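Local coordinates for protein Dr hemagglutinin structural subunit (Escherichia coli, PDB 1UT1) that mediates adherence of uropathogenic E. coli to the upper urinary tract by binding the Dr blood group antigen, and agglutinates human erythrocytes even with mannose present, at residues 20-25 / 37-42; 24-29 / 132-137; 59-64 / 114-119; 68-73 / 138-143; 92-97 / 121-126. The protein carries 3 engineered substitutions. All blocks are in the same frame, centred on the assembly; numbering follows the deposited sequence.

Contact 1 (20-25 / 37-42); sequences TKLTVT and VAKTRG. With EDO (1,2-ethanediol), chain H; SO4 (sulfate ion), chain G; EDO (1,2-ethanediol), chain J.
Strand 20-25 and the short strand 38-40 run parallel with 28° between their directions, T23, V24 and T25 pairing with A38, K39 and T40. Four backbone hydrogen bonds form the ladder: T23 N to V37 O, K39 N to T23 O (2.9 Å), T25 N to K39 O and R41 N to T25 O (2.8 Å). On one face L22 carries the packing; with CG anti to the backbone N (chi1 171°), its CD1 lies 3.9 Å from V37 CG1 and equally close to K39 CG, the K39 chain crossing it at about a right angle. Within the immunoglobulin-like sandwich of Dr-family adhesins this adds a parallel strand beside 16-25, which pairs antiparallel with 135-147 along its other edge. V24 CG1 rests 3.8 Å from R41 CB, and the extended R41 chain carries its guanidinium onward to a sulfate that meets it edge-on, with NE 3.3 Å from sulfate O1. On the other face, T23 OG1 bonds to N136, and T23 and T25 pack on G15 of the second subunit.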
# COMPACT_ATOMS: atom_id res chain seq x y z
N THR A 20 -1.90 11.19 -5.48
CA THR A 20 -3.15 11.89 -5.15
C THR A 20 -4.30 10.99 -5.54
O THR A 20 -4.38 10.54 -6.68
CB THR A 20 -3.26 13.23 -5.94
OG1 THR A 20 -2.20 14.11 -5.51
CG2 THR A 20 -4.63 13.91 -5.71
N LYS A 21 -5.13 10.64 -4.57
CA LYS A 21 -6.18 9.66 -4.77
C LYS A 21 -7.53 10.27 -4.49
O LYS A 21 -7.67 11.15 -3.60
CB LYS A 21 -5.97 8.49 -3.83
CG LYS A 21 -4.73 7.67 -4.15
CD LYS A 21 -4.68 6.40 -3.28
CE LYS A 21 -3.29 5.74 -3.34
NZ LYS A 21 -2.89 5.14 -2.02
N LEU A 22 -8.54 9.80 -5.22
CA LEU A 22 -9.88 10.28 -5.00
C LEU A 22 -10.84 9.16 -5.35
O LEU A 22 -10.72 8.60 -6.41
CB LEU A 22 -10.17 11.52 -5.91
CG LEU A 22 -11.63 11.98 -5.92
CD1 LEU A 22 -11.98 12.55 -4.61
CD2 LEU A 22 -11.91 12.98 -7.05
N THR A 23 -11.80 8.87 -4.49
CA THR A 23 -12.88 7.96 -4.83
C THR A 23 -14.10 8.80 -5.20
O THR A 23 -14.53 9.68 -4.43
CB THR A 23 -13.21 7.02 -3.67
OG1 THR A 23 -12.07 6.17 -3.43
CG2 THR A 23 -14.44 6.18 -4.00
N VAL A 24 -14.65 8.53 -6.38
CA VAL A 24 -15.82 9.25 -6.89
C VAL A 24 -17.05 8.35 -6.66
O VAL A 24 -16.99 7.15 -6.89
CB VAL A 24 -15.66 9.55 -8.41
CG1 VAL A 24 -16.98 10.18 -9.00
CG2 VAL A 24 -14.48 10.51 -8.61
N THR A 25 -18.10 8.93 -6.10
CA THR A 25 -19.31 8.17 -5.83
C THR A 25 -20.56 8.80 -6.44
O THR A 25 -20.50 9.93 -6.99
CB THR A 25 -19.53 8.03 -4.31
OG1 THR A 25 -20.09 9.25 -3.77
CG2 THR A 25 -18.22 7.71 -3.59
N VAL A 37 -10.36 10.08 1.07
CA VAL A 37 -10.86 11.19 0.28
C VAL A 37 -11.89 10.70 -0.75
O VAL A 37 -11.53 10.04 -1.73
CB VAL A 37 -9.72 11.89 -0.48
CG1 VAL A 37 -10.25 13.12 -1.21
CG2 VAL A 37 -8.59 12.26 0.45
N ALA A 38 -13.16 11.07 -0.54
CA ALA A 38 -14.22 10.72 -1.49
C ALA A 38 -15.07 11.94 -1.82
O ALA A 38 -15.31 12.77 -0.95
CB ALA A 38 -15.10 9.62 -0.91
N LYS A 39 -15.56 12.01 -3.06
CA LYS A 39 -16.51 13.06 -3.48
C LYS A 39 -17.61 12.39 -4.29
O LYS A 39 -17.34 11.43 -5.04
CB LYS A 39 -15.83 14.06 -4.43
CG LYS A 39 -14.83 15.01 -3.79
CD LYS A 39 -14.44 16.08 -4.82
CE LYS A 39 -13.09 16.69 -4.52
NZ LYS A 39 -13.18 17.68 -3.42
N THR A 40 -18.81 12.98 -4.29
CA THR A 40 -19.84 12.52 -5.24
C THR A 40 -19.42 13.13 -6.60
O THR A 40 -18.69 14.12 -6.66
CB THR A 40 -21.23 13.08 -4.89
OG1 THR A 40 -21.21 14.51 -5.08
CG2 THR A 40 -21.64 12.73 -3.44
N ARG A 41 -19.94 12.60 -7.69
CA ARG A 41 -19.56 13.15 -8.98
C ARG A 41 -20.14 14.56 -9.15
O ARG A 41 -19.51 15.39 -9.76
CB ARG A 41 -19.97 12.24 -10.13
CG ARG A 41 -21.39 11.73 -10.06
CD ARG A 41 -21.66 10.76 -11.21
NE ARG A 41 -23.02 10.24 -11.17
CZ ARG A 41 -23.46 9.27 -11.96
NH1 ARG A 41 -22.64 8.69 -12.84
NH2 ARG A 41 -24.70 8.82 -11.84
N GLY A 42 -21.22 14.85 -8.44
CA GLY A 42 -21.80 16.20 -8.46
C GLY A 42 -20.86 17.25 -7.86
O GLY A 42 -21.04 18.44 -8.11
C1 EDO H . -16.05 3.14 -6.40
O1 EDO H . -15.88 2.73 -5.06
C2 EDO H . -17.49 3.62 -6.58
O2 EDO H . -17.71 4.78 -5.78
S SO4 G . -25.89 10.81 -8.81
O1 SO4 G . -24.49 11.18 -8.42
O2 SO4 G . -26.67 11.92 -9.38
O3 SO4 G . -25.77 9.81 -9.93
O4 SO4 G . -26.51 10.09 -7.68
C1 EDO J . -15.35 19.86 -3.10
O1 EDO J . -13.95 20.12 -3.05
C2 EDO J . -15.95 20.62 -4.29
O2 EDO J . -15.76 22.04 -4.10

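Contact 2 (24-29 / 132-137). Engineered in segment 24-29: K27 (natural residue Glu). With SO4 (sulfate ion), chain G; EDO (1,2-ethanediol), chain H.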
# COMPACT_ATOMS: atom_id res chain seq x y z
N VAL A 24 -14.65 8.53 -6.38
CA VAL A 24 -15.82 9.25 -6.89
C VAL A 24 -17.05 8.35 -6.66
O VAL A 24 -16.99 7.15 -6.89
CB VAL A 24 -15.66 9.55 -8.41
CG1 VAL A 24 -16.98 10.18 -9.00
CG2 VAL A 24 -14.48 10.51 -8.61
N THR A 25 -18.10 8.93 -6.10
CA THR A 25 -19.31 8.17 -5.83
C THR A 25 -20.56 8.80 -6.44
O THR A 25 -20.50 9.93 -6.99
CB THR A 25 -19.53 8.03 -4.31
OG1 THR A 25 -20.09 9.25 -3.77
CG2 THR A 25 -18.22 7.71 -3.59
N GLU A 26 -21.70 8.13 -6.26
CA GLU A 26 -22.99 8.73 -6.59
C GLU A 26 -23.46 9.48 -5.33
O GLU A 26 -22.77 9.47 -4.31
CB GLU A 26 -24.01 7.65 -6.96
CG GLU A 26 -23.72 6.94 -8.24
CD GLU A 26 -24.92 6.19 -8.75
OE1 GLU A 26 -25.95 6.16 -8.04
OE2 GLU A 26 -24.83 5.58 -9.84
N LYS A 27 -24.64 10.10 -5.38
CA LYS A 27 -25.19 10.79 -4.21
C LYS A 27 -25.41 9.84 -3.00
O LYS A 27 -25.15 10.21 -1.86
CB LYS A 27 -26.52 11.47 -4.58
CG LYS A 27 -26.39 12.84 -5.22
CD LYS A 27 -27.75 13.39 -5.60
CE LYS A 27 -28.01 13.25 -7.13
NZ LYS A 27 -29.41 13.58 -7.49
N CYS A 28 -25.90 8.62 -3.27
CA CYS A 28 -26.03 7.60 -2.18
C CYS A 28 -24.64 7.02 -2.07
O CYS A 28 -24.15 6.39 -3.01
CB CYS A 28 -27.02 6.51 -2.58
SG CYS A 28 -27.00 5.00 -1.52
N GLN A 29 -23.95 7.40 -1.01
CA GLN A 29 -22.52 7.14 -0.84
C GLN A 29 -22.32 6.28 0.39
O GLN A 29 -22.70 6.68 1.49
CB GLN A 29 -21.83 8.50 -0.65
CG GLN A 29 -20.33 8.47 -0.45
CD GLN A 29 -19.77 9.87 -0.20
OE1 GLN A 29 -19.85 10.37 0.91
NE2 GLN A 29 -19.30 10.55 -1.28
N THR A 132 -18.52 12.03 -14.21
CA THR A 132 -17.42 11.08 -14.04
C THR A 132 -17.97 9.79 -13.44
O THR A 132 -18.68 9.83 -12.45
CB THR A 132 -16.35 11.67 -13.08
OG1 THR A 132 -15.80 12.84 -13.69
CG2 THR A 132 -15.24 10.65 -12.81
N PRO A 133 -17.63 8.64 -14.02
CA PRO A 133 -18.12 7.37 -13.46
C PRO A 133 -17.56 7.14 -12.04
O PRO A 133 -16.37 7.39 -11.78
CB PRO A 133 -17.55 6.30 -14.40
CG PRO A 133 -17.15 7.00 -15.63
CD PRO A 133 -16.81 8.43 -15.22
N PRO A 134 -18.38 6.59 -11.15
CA PRO A 134 -17.88 6.24 -9.82
C PRO A 134 -16.70 5.24 -9.93
O PRO A 134 -16.68 4.36 -10.81
CB PRO A 134 -19.09 5.57 -9.15
CG PRO A 134 -20.29 6.28 -9.81
CD PRO A 134 -19.85 6.45 -11.24
N GLY A 135 -15.69 5.44 -9.09
CA GLY A 135 -14.52 4.58 -9.08
C GLY A 135 -13.40 5.24 -8.28
O GLY A 135 -13.61 6.26 -7.63
N ASN A 136 -12.23 4.60 -8.30
CA ASN A 136 -11.03 5.10 -7.61
C ASN A 136 -10.10 5.66 -8.65
O ASN A 136 -9.78 5.01 -9.65
CB ASN A 136 -10.32 3.95 -6.85
CG ASN A 136 -11.25 3.25 -5.91
OD1 ASN A 136 -11.86 3.89 -5.04
ND2 ASN A 136 -11.52 1.98 -6.18
N TYR A 137 -9.69 6.89 -8.43
CA TYR A 137 -8.89 7.64 -9.38
C TYR A 137 -7.60 8.02 -8.73
O TYR A 137 -7.57 8.32 -7.55
CB TYR A 137 -9.66 8.90 -9.79
CG TYR A 137 -10.84 8.60 -10.67
CD1 TYR A 137 -10.75 8.71 -12.07
CD2 TYR A 137 -12.06 8.20 -10.12
CE1 TYR A 137 -11.83 8.38 -12.89
CE2 TYR A 137 -13.17 7.91 -10.93
CZ TYR A 137 -13.02 7.93 -12.32
OH TYR A 137 -14.11 7.64 -13.12
S SO4 G . -25.89 10.81 -8.81
O1 SO4 G . -24.49 11.18 -8.42
O2 SO4 G . -26.67 11.92 -9.38
O3 SO4 G . -25.77 9.81 -9.93
O4 SO4 G . -26.51 10.09 -7.68
C1 EDO H . -16.05 3.14 -6.40
O1 EDO H . -15.88 2.73 -5.06
C2 EDO H . -17.49 3.62 -6.58
O2 EDO H . -17.71 4.78 -5.78
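V24 and G135 form an antiparallel hydrogen-bonded pair: V24 N donates almost straight to G135 O (2.8 Å), while the return bond from G135 N to V24 O is longer, 3.1 Å, and enters tilted 27° from the carbonyl plane. V24 O is shared, since O2 of an ethanediol also bonds to it at 2.7 Å. The two methyls of V24 divide their neighbours. CG2 sits 3.7 Å from Y137 CD2, meeting the ring at a slant, and CG1 turns to the carbonyls of T132 and P133.

A second shell fixes these groups. Y137 OH donates to P133 O (2.6 Å), in the carbonyl plane and on a lone pair, which ties the tip of the ring to the P133-P134 segment that leads into its own strand. T25 OG1, lying between backbone N and carbonyl carbon (chi1 79°), donates to E26 O at 2.7 Å and accepts from Q29 NE2, closing the bend after the strand. At the engineered residue K27, the backbone N bonds to sulfate O4 (3.0 Å). C28 is disulfide-bonded to C60 of the second subunit, and Q29 continues an antiparallel ladder with a strand of that chain, so the sheet of this immunoglobulin-like sandwich runs on across the subunit interface.

Contact 3 (59-64 / 114-119). With EDO (1,2-ethanediol), chain K.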
# COMPACT_ATOMS: atom_id res chain seq x y z
N GLY A 59 19.38 20.89 -2.92
CA GLY A 59 20.53 20.62 -3.80
C GLY A 59 20.29 20.95 -5.28
O GLY A 59 21.04 20.49 -6.16
N CYS A 60 19.27 21.77 -5.55
CA CYS A 60 18.88 22.07 -6.92
C CYS A 60 19.11 23.52 -7.24
O CYS A 60 18.40 24.10 -8.07
CB CYS A 60 17.39 21.75 -7.13
SG CYS A 60 16.95 20.03 -6.73
N ASP A 61 20.11 24.12 -6.61
CA ASP A 61 20.35 25.55 -6.85
C ASP A 61 20.59 25.85 -8.33
O ASP A 61 20.22 26.91 -8.82
CB ASP A 61 21.47 26.10 -5.95
CG ASP A 61 20.99 26.32 -4.50
OD1 ASP A 61 21.84 26.56 -3.61
OD2 ASP A 61 19.77 26.25 -4.24
N ALA A 62 21.10 24.87 -9.06
CA ALA A 62 21.41 25.03 -10.48
C ALA A 62 20.56 24.19 -11.43
O ALA A 62 20.94 23.96 -12.59
CB ALA A 62 22.91 24.73 -10.72
N ARG A 63 19.46 23.62 -10.93
CA ARG A 63 18.61 22.79 -11.78
C ARG A 63 17.19 23.33 -11.73
O ARG A 63 16.81 23.98 -10.76
CB ARG A 63 18.56 21.33 -11.27
CG ARG A 63 19.92 20.71 -11.01
CD ARG A 63 20.57 20.25 -12.29
NE ARG A 63 21.83 19.56 -12.01
CZ ARG A 63 22.57 18.95 -12.92
NH1 ARG A 63 23.70 18.35 -12.57
NH2 ARG A 63 22.17 18.93 -14.18
N GLN A 64 16.40 22.93 -12.71
CA GLN A 64 14.96 23.29 -12.75
C GLN A 64 14.13 22.15 -12.15
O GLN A 64 14.05 21.06 -12.70
CB GLN A 64 14.51 23.53 -14.18
CG GLN A 64 15.06 24.82 -14.73
CD GLN A 64 14.76 25.00 -16.21
OE1 GLN A 64 13.62 25.31 -16.59
NE2 GLN A 64 15.74 24.70 -17.04
N VAL A 114 15.84 27.99 -12.37
CA VAL A 114 16.54 27.07 -11.47
C VAL A 114 16.34 27.46 -10.02
O VAL A 114 15.90 28.56 -9.71
CB VAL A 114 18.08 26.98 -11.78
CG1 VAL A 114 18.34 26.40 -13.17
CG2 VAL A 114 18.76 28.37 -11.58
N GLY A 115 16.67 26.55 -9.11
CA GLY A 115 16.58 26.86 -7.70
C GLY A 115 15.89 25.75 -6.93
O GLY A 115 15.06 25.01 -7.48
N SER A 116 16.25 25.63 -5.66
CA SER A 116 15.69 24.60 -4.79
C SER A 116 14.33 25.04 -4.25
O SER A 116 14.20 25.42 -3.10
CB SER A 116 16.65 24.35 -3.62
OG SER A 116 17.84 23.75 -4.12
N TRP A 117 13.32 24.97 -5.10
CA TRP A 117 11.98 25.42 -4.75
C TRP A 117 11.33 24.51 -3.71
O TRP A 117 11.44 23.27 -3.77
CB TRP A 117 11.11 25.42 -6.01
CG TRP A 117 9.77 26.00 -5.80
CD1 TRP A 117 9.46 27.33 -5.70
CD2 TRP A 117 8.52 25.28 -5.74
NE1 TRP A 117 8.10 27.49 -5.60
CE2 TRP A 117 7.50 26.25 -5.60
CE3 TRP A 117 8.16 23.92 -5.77
CZ2 TRP A 117 6.14 25.91 -5.52
CZ3 TRP A 117 6.80 23.58 -5.68
CH2 TRP A 117 5.81 24.58 -5.54
N GLY A 118 10.53 25.13 -2.84
CA GLY A 118 9.66 24.42 -1.93
C GLY A 118 8.33 25.14 -2.03
O GLY A 118 8.28 26.37 -2.20
N GLY A 119 7.25 24.39 -1.93
CA GLY A 119 5.93 24.99 -2.05
C GLY A 119 4.82 23.94 -2.05
O GLY A 119 5.00 22.79 -1.68
C1 EDO K . 20.84 24.29 -2.03
O1 EDO K . 22.22 24.52 -1.75
C2 EDO K . 20.47 22.92 -1.45
O2 EDO K . 19.25 23.03 -0.70
O HOH W 1 17.65 27.94 -4.74
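S116 OG is gripped twice by segment 59-64: C60 N donates to it at 2.8 Å, and it donates in turn to D61 OD2 at 3.2 Å, reaching that oxygen from above the carboxylate plane (46° out of it). The hydroxyl stands beside its own backbone N, anti to the carbonyl carbon (chi1 -67°), which turns it toward the start of the 60-63 turn. A water bridges the same junction, donating to D61 OD2 and accepting from S116 N at 2.9 Å. OD2 of D61 thus has two links to S116, one direct and one through the water, although the aspartate lies at the surface.

Next to the serine, G115 N donates to R63 O at 3.1 Å and, weakly, to C60 O. The latter carbonyl also receives R63 N, the bond that closes a type I turn from C60 to R63. V114 packs against the backbone of this turn, CG2 3.4 Å from D61 O and CG1 3.6 Å from A62 C; Q64 CG flanks the same valine. C60 SG joins C28 of the third subunit in a disulfide, and R63 packs on that cysteine. Thus a type I beta turn, linking strands 49-58 and 64-69, is clasped by a glycine-serine loop with an inverse gamma turn at S116, directly beside a covalent junction between subunits.

Contact 4 (68-73 / 138-143)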
# COMPACT_ATOMS: atom_id res chain seq x y z
N LYS A 68 7.12 14.68 -12.66
CA LYS A 68 6.72 13.91 -13.82
C LYS A 68 5.50 13.08 -13.44
O LYS A 68 5.54 12.31 -12.48
CB LYS A 68 7.86 12.98 -14.29
CG LYS A 68 7.41 12.05 -15.44
CD LYS A 68 8.46 11.95 -16.48
CE LYS A 68 7.97 11.18 -17.72
NZ LYS A 68 6.64 10.53 -17.49
N ALA A 69 4.46 13.17 -14.25
CA ALA A 69 3.28 12.35 -14.06
C ALA A 69 3.56 10.93 -14.60
O ALA A 69 4.27 10.75 -15.60
CB ALA A 69 2.10 12.98 -14.79
N ASP A 70 2.95 9.95 -13.98
CA ASP A 70 3.01 8.59 -14.51
C ASP A 70 2.48 8.61 -15.95
O ASP A 70 1.62 9.41 -16.30
CB ASP A 70 2.12 7.68 -13.68
CG ASP A 70 2.89 6.92 -12.58
OD1 ASP A 70 4.03 7.32 -12.23
OD2 ASP A 70 2.31 5.98 -12.00
N THR A 71 2.99 7.70 -16.77
CA THR A 71 2.55 7.60 -18.15
C THR A 71 1.04 7.59 -18.30
O THR A 71 0.50 8.12 -19.27
CB THR A 71 3.11 6.29 -18.82
OG1 THR A 71 4.54 6.25 -18.67
CG2 THR A 71 2.77 6.24 -20.30
N ASP A 72 0.36 6.91 -17.39
CA ASP A 72 -1.09 6.77 -17.49
C ASP A 72 -1.88 8.01 -17.10
O ASP A 72 -3.12 7.98 -17.09
CB ASP A 72 -1.56 5.56 -16.70
CG ASP A 72 -1.16 4.24 -17.37
OD1 ASP A 72 -1.00 4.25 -18.61
OD2 ASP A 72 -1.00 3.23 -16.65
N ASN A 73 -1.17 9.07 -16.69
CA ASN A 73 -1.84 10.29 -16.17
C ASN A 73 -1.73 11.50 -17.10
O ASN A 73 -2.04 12.63 -16.69
CB ASN A 73 -1.26 10.69 -14.81
CG ASN A 73 -1.74 9.80 -13.68
OD1 ASN A 73 -2.95 9.55 -13.51
ND2 ASN A 73 -0.81 9.31 -12.92
N THR A 138 -6.53 8.07 -9.53
CA THR A 138 -5.20 8.32 -8.98
C THR A 138 -4.38 9.20 -9.93
O THR A 138 -4.45 9.04 -11.17
CB THR A 138 -4.43 6.91 -8.80
OG1 THR A 138 -5.25 5.99 -8.04
CG2 THR A 138 -3.12 7.10 -8.06
N LEU A 139 -3.54 10.07 -9.34
CA LEU A 139 -2.58 10.87 -10.09
C LEU A 139 -1.24 10.71 -9.36
O LEU A 139 -1.15 10.97 -8.16
CB LEU A 139 -2.94 12.35 -10.14
CG LEU A 139 -1.80 13.28 -10.61
CD1 LEU A 139 -1.43 13.01 -12.06
CD2 LEU A 139 -2.22 14.74 -10.44
N THR A 140 -0.24 10.21 -10.07
CA THR A 140 1.05 9.95 -9.43
C THR A 140 2.12 10.89 -10.01
O THR A 140 2.24 11.03 -11.24
CB THR A 140 1.45 8.48 -9.68
OG1 THR A 140 0.46 7.62 -9.09
CG2 THR A 140 2.79 8.19 -9.05
N LEU A 141 2.84 11.59 -9.13
CA LEU A 141 3.86 12.59 -9.53
C LEU A 141 5.19 12.27 -8.86
O LEU A 141 5.25 12.04 -7.65
CB LEU A 141 3.44 14.00 -9.11
CG LEU A 141 2.13 14.53 -9.77
CD1 LEU A 141 1.62 15.79 -9.03
CD2 LEU A 141 2.38 14.85 -11.22
N THR A 142 6.24 12.26 -9.66
CA THR A 142 7.57 11.91 -9.16
C THR A 142 8.48 13.12 -9.32
O THR A 142 8.54 13.72 -10.39
CB THR A 142 8.17 10.73 -9.98
OG1 THR A 142 7.35 9.57 -9.80
CG2 THR A 142 9.64 10.42 -9.48
N GLY A 143 9.25 13.41 -8.28
CA GLY A 143 10.14 14.56 -8.29
C GLY A 143 11.41 14.28 -9.05
O GLY A 143 11.88 13.14 -9.14
O HOH W 2 5.32 9.59 -11.58
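K68 and T142 form an antiparallel hydrogen-bonded pair near the end of strand 64-69, beside the long strand 135-147 of the immunoglobulin-like sandwich. K68 N donates to T142 O at 2.8 Å and T142 N returns to K68 O at 2.9 Å. After the non-hydrogen-bonded pair of A69 with L141, D70 N adds a bond to T140 O (3.0 Å) just where the first chain leaves the ladder and turns back, N73 N bonding to D70 O.

The tight side is the buried one. A69 CB lies 4.0 Å from L141 CD2, and L139, whose CG is anti to its backbone N (chi1 165°), extends CD1 to 3.6 Å from N73 CB. F79, L81 and I82 of strand 78-83 close over A69, L139 and N73, so this small apolar patch belongs to the protein core.

The other side is looser and polar. The K68 chain, bent at its second and fourth torsions, curls back over its own strand until NZ donates to A69 O at 3.0 Å. The D70 carboxylate, modelled in two positions, lies against T140 in one of them, so this contact is tentative. T142 OG1 bonds to T17 of strand 16-25. Between the strands a water lies within bonding distance of K68 O and 2.7 Å from T142 OG1.

Contact 5 (92-97 / 121-126); sequences VNIRPT and IGIYVD
The guanidinium of R95 lies flat on one face of the Y124 ring, planes 14° apart and centres 4.2 Å apart, while N93 O sits at the ring's edge near its plane. NH2 stands 3.5 Å from Y124 CZ, shifted toward the rim, giving an off-centre cation-pi stack; the bend at chi3 (81°) brings the guanidinium over the ring. The stack rides on an antiparallel beta ladder of the immunoglobulin-like sandwich, strands 89-96 and 118-125, in which N93 and Y124, and R95 and G122, each exchange two backbone hydrogen bonds. Y124 OH stands where a side chain on G122 would be.

Beneath the ladder the face is apolar. I94 CG2 presses against I121 CG2 at 3.3 Å, tighter than usual. I94 also lies alongside I123, with I94 CG1 3.7 Å from I123 CD1. I123 CG2 meets V92 CB at 3.8 Å, and F79 and V53 continue this core. At the far end the N93 amide and the D126 carboxylate cross obliquely, planes 40° apart, and a water accepts from N93 ND2 and donates to V125 O. A second water joins the stack to the ladder, donating to R95 O at 2.9 Å and lying 2.6 Å from Y124 OH.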
# COMPACT_ATOMS: atom_id res chain seq x y z
N VAL A 92 -7.42 17.46 -14.82
CA VAL A 92 -7.09 18.42 -13.77
C VAL A 92 -6.12 19.50 -14.25
O VAL A 92 -5.31 19.27 -15.16
CB VAL A 92 -6.44 17.71 -12.53
CG1 VAL A 92 -7.47 16.78 -11.84
CG2 VAL A 92 -5.14 16.91 -12.91
N ASN A 93 -6.11 20.60 -13.50
CA ASN A 93 -5.06 21.61 -13.60
C ASN A 93 -4.14 21.44 -12.40
O ASN A 93 -4.58 21.01 -11.34
CB ASN A 93 -5.64 23.01 -13.54
CG ASN A 93 -6.28 23.41 -14.84
OD1 ASN A 93 -5.70 23.20 -15.93
ND2 ASN A 93 -7.49 23.91 -14.76
N ILE A 94 -2.87 21.72 -12.62
CA ILE A 94 -1.84 21.62 -11.58
C ILE A 94 -1.25 23.00 -11.45
O ILE A 94 -0.83 23.59 -12.45
CB ILE A 94 -0.74 20.64 -12.04
CG1 ILE A 94 -1.36 19.23 -12.26
CG2 ILE A 94 0.41 20.60 -11.06
CD1 ILE A 94 -0.35 18.18 -12.82
N ARG A 95 -1.28 23.56 -10.24
CA ARG A 95 -0.91 24.96 -10.06
C ARG A 95 -0.21 25.19 -8.71
O ARG A 95 -0.79 24.91 -7.67
CB ARG A 95 -2.19 25.83 -10.12
CG ARG A 95 -1.91 27.33 -10.02
CD ARG A 95 -3.15 28.13 -10.35
NE ARG A 95 -4.06 28.20 -9.21
CZ ARG A 95 -5.23 27.56 -9.12
NH1 ARG A 95 -5.64 26.76 -10.10
NH2 ARG A 95 -5.98 27.70 -8.03
N PRO A 96 0.99 25.76 -8.72
CA PRO A 96 1.67 26.11 -7.45
C PRO A 96 0.87 27.19 -6.77
O PRO A 96 0.19 27.96 -7.44
CB PRO A 96 3.01 26.71 -7.91
CG PRO A 96 2.71 27.28 -9.27
CD PRO A 96 1.70 26.29 -9.90
N THR A 97 0.96 27.26 -5.44
CA THR A 97 0.15 28.25 -4.72
C THR A 97 0.84 29.61 -4.61
O THR A 97 0.25 30.56 -4.10
CB THR A 97 -0.21 27.76 -3.29
OG1 THR A 97 0.97 27.70 -2.49
CG2 THR A 97 -0.91 26.40 -3.31
N ILE A 121 1.67 22.44 -4.42
CA ILE A 121 1.06 22.34 -5.74
C ILE A 121 -0.40 21.90 -5.49
O ILE A 121 -0.64 20.92 -4.80
CB ILE A 121 1.74 21.21 -6.56
CG1 ILE A 121 3.21 21.54 -6.87
CG2 ILE A 121 0.94 20.91 -7.84
CD1 ILE A 121 3.39 22.63 -7.82
N GLY A 122 -1.35 22.65 -6.02
CA GLY A 122 -2.76 22.28 -5.91
C GLY A 122 -3.17 21.51 -7.17
O GLY A 122 -2.75 21.85 -8.28
N ILE A 123 -4.00 20.50 -6.99
CA ILE A 123 -4.54 19.73 -8.11
C ILE A 123 -6.05 20.06 -8.11
O ILE A 123 -6.72 19.89 -7.07
CB ILE A 123 -4.41 18.23 -7.85
CG1 ILE A 123 -2.94 17.83 -7.58
CG2 ILE A 123 -4.97 17.43 -9.05
CD1 ILE A 123 -1.95 18.25 -8.69
N TYR A 124 -6.58 20.54 -9.25
CA TYR A 124 -7.99 20.98 -9.31
C TYR A 124 -8.69 20.38 -10.50
O TYR A 124 -8.10 20.22 -11.57
CB TYR A 124 -8.04 22.52 -9.46
CG TYR A 124 -7.24 23.26 -8.43
CD1 TYR A 124 -7.81 23.60 -7.19
CD2 TYR A 124 -5.87 23.48 -8.61
CE1 TYR A 124 -7.07 24.28 -6.22
CE2 TYR A 124 -5.11 24.17 -7.63
CZ TYR A 124 -5.73 24.56 -6.44
OH TYR A 124 -4.97 25.17 -5.45
N VAL A 125 -9.98 20.16 -10.37
CA VAL A 125 -10.77 19.66 -11.51
C VAL A 125 -10.73 20.72 -12.64
O VAL A 125 -10.93 21.90 -12.40
CB VAL A 125 -12.24 19.38 -11.07
CG1 VAL A 125 -13.13 19.06 -12.28
CG2 VAL A 125 -12.26 18.21 -10.06
N ASP A 126 -10.41 20.29 -13.85
CA ASP A 126 -10.35 21.22 -14.99
C ASP A 126 -11.61 21.06 -15.86
O ASP A 126 -11.68 20.15 -16.68
CB ASP A 126 -9.11 20.93 -15.86
CG ASP A 126 -8.97 21.91 -17.05
OD1 ASP A 126 -9.67 22.96 -17.07
OD2 ASP A 126 -8.27 21.56 -18.01
O HOH W 3 -9.15 24.12 -12.58
O HOH W 4 -2.85 26.34 -6.30

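How the contacts relate
Contacts 1 and 2 are built on the two edges of strand 16-25, with centres 6 Å apart; they share V24 and T25 as well as the sulfate and one ethanediol, and both touch the second subunit. Strand 135-147 leads from contact 2 into contact 4, which meets contact 1 through T20 N and L139 O (2.8 Å). Contact 4 reaches contact 5 across the core, L139 CD2 lying 3.9 Å from I123 CD1, and contact 5 adjoins contact 3 where P96 packs on W117. Contacts 2 and 3 stand about 38 Å apart, centre to centre, on opposite sides of the chain's centre, yet their cysteines form the disulfides linking neighbouring subunits. Segments 20-25, 37-42, 24-29 and all but the last residue of 59-64 fall in the predicted receptor-binding region.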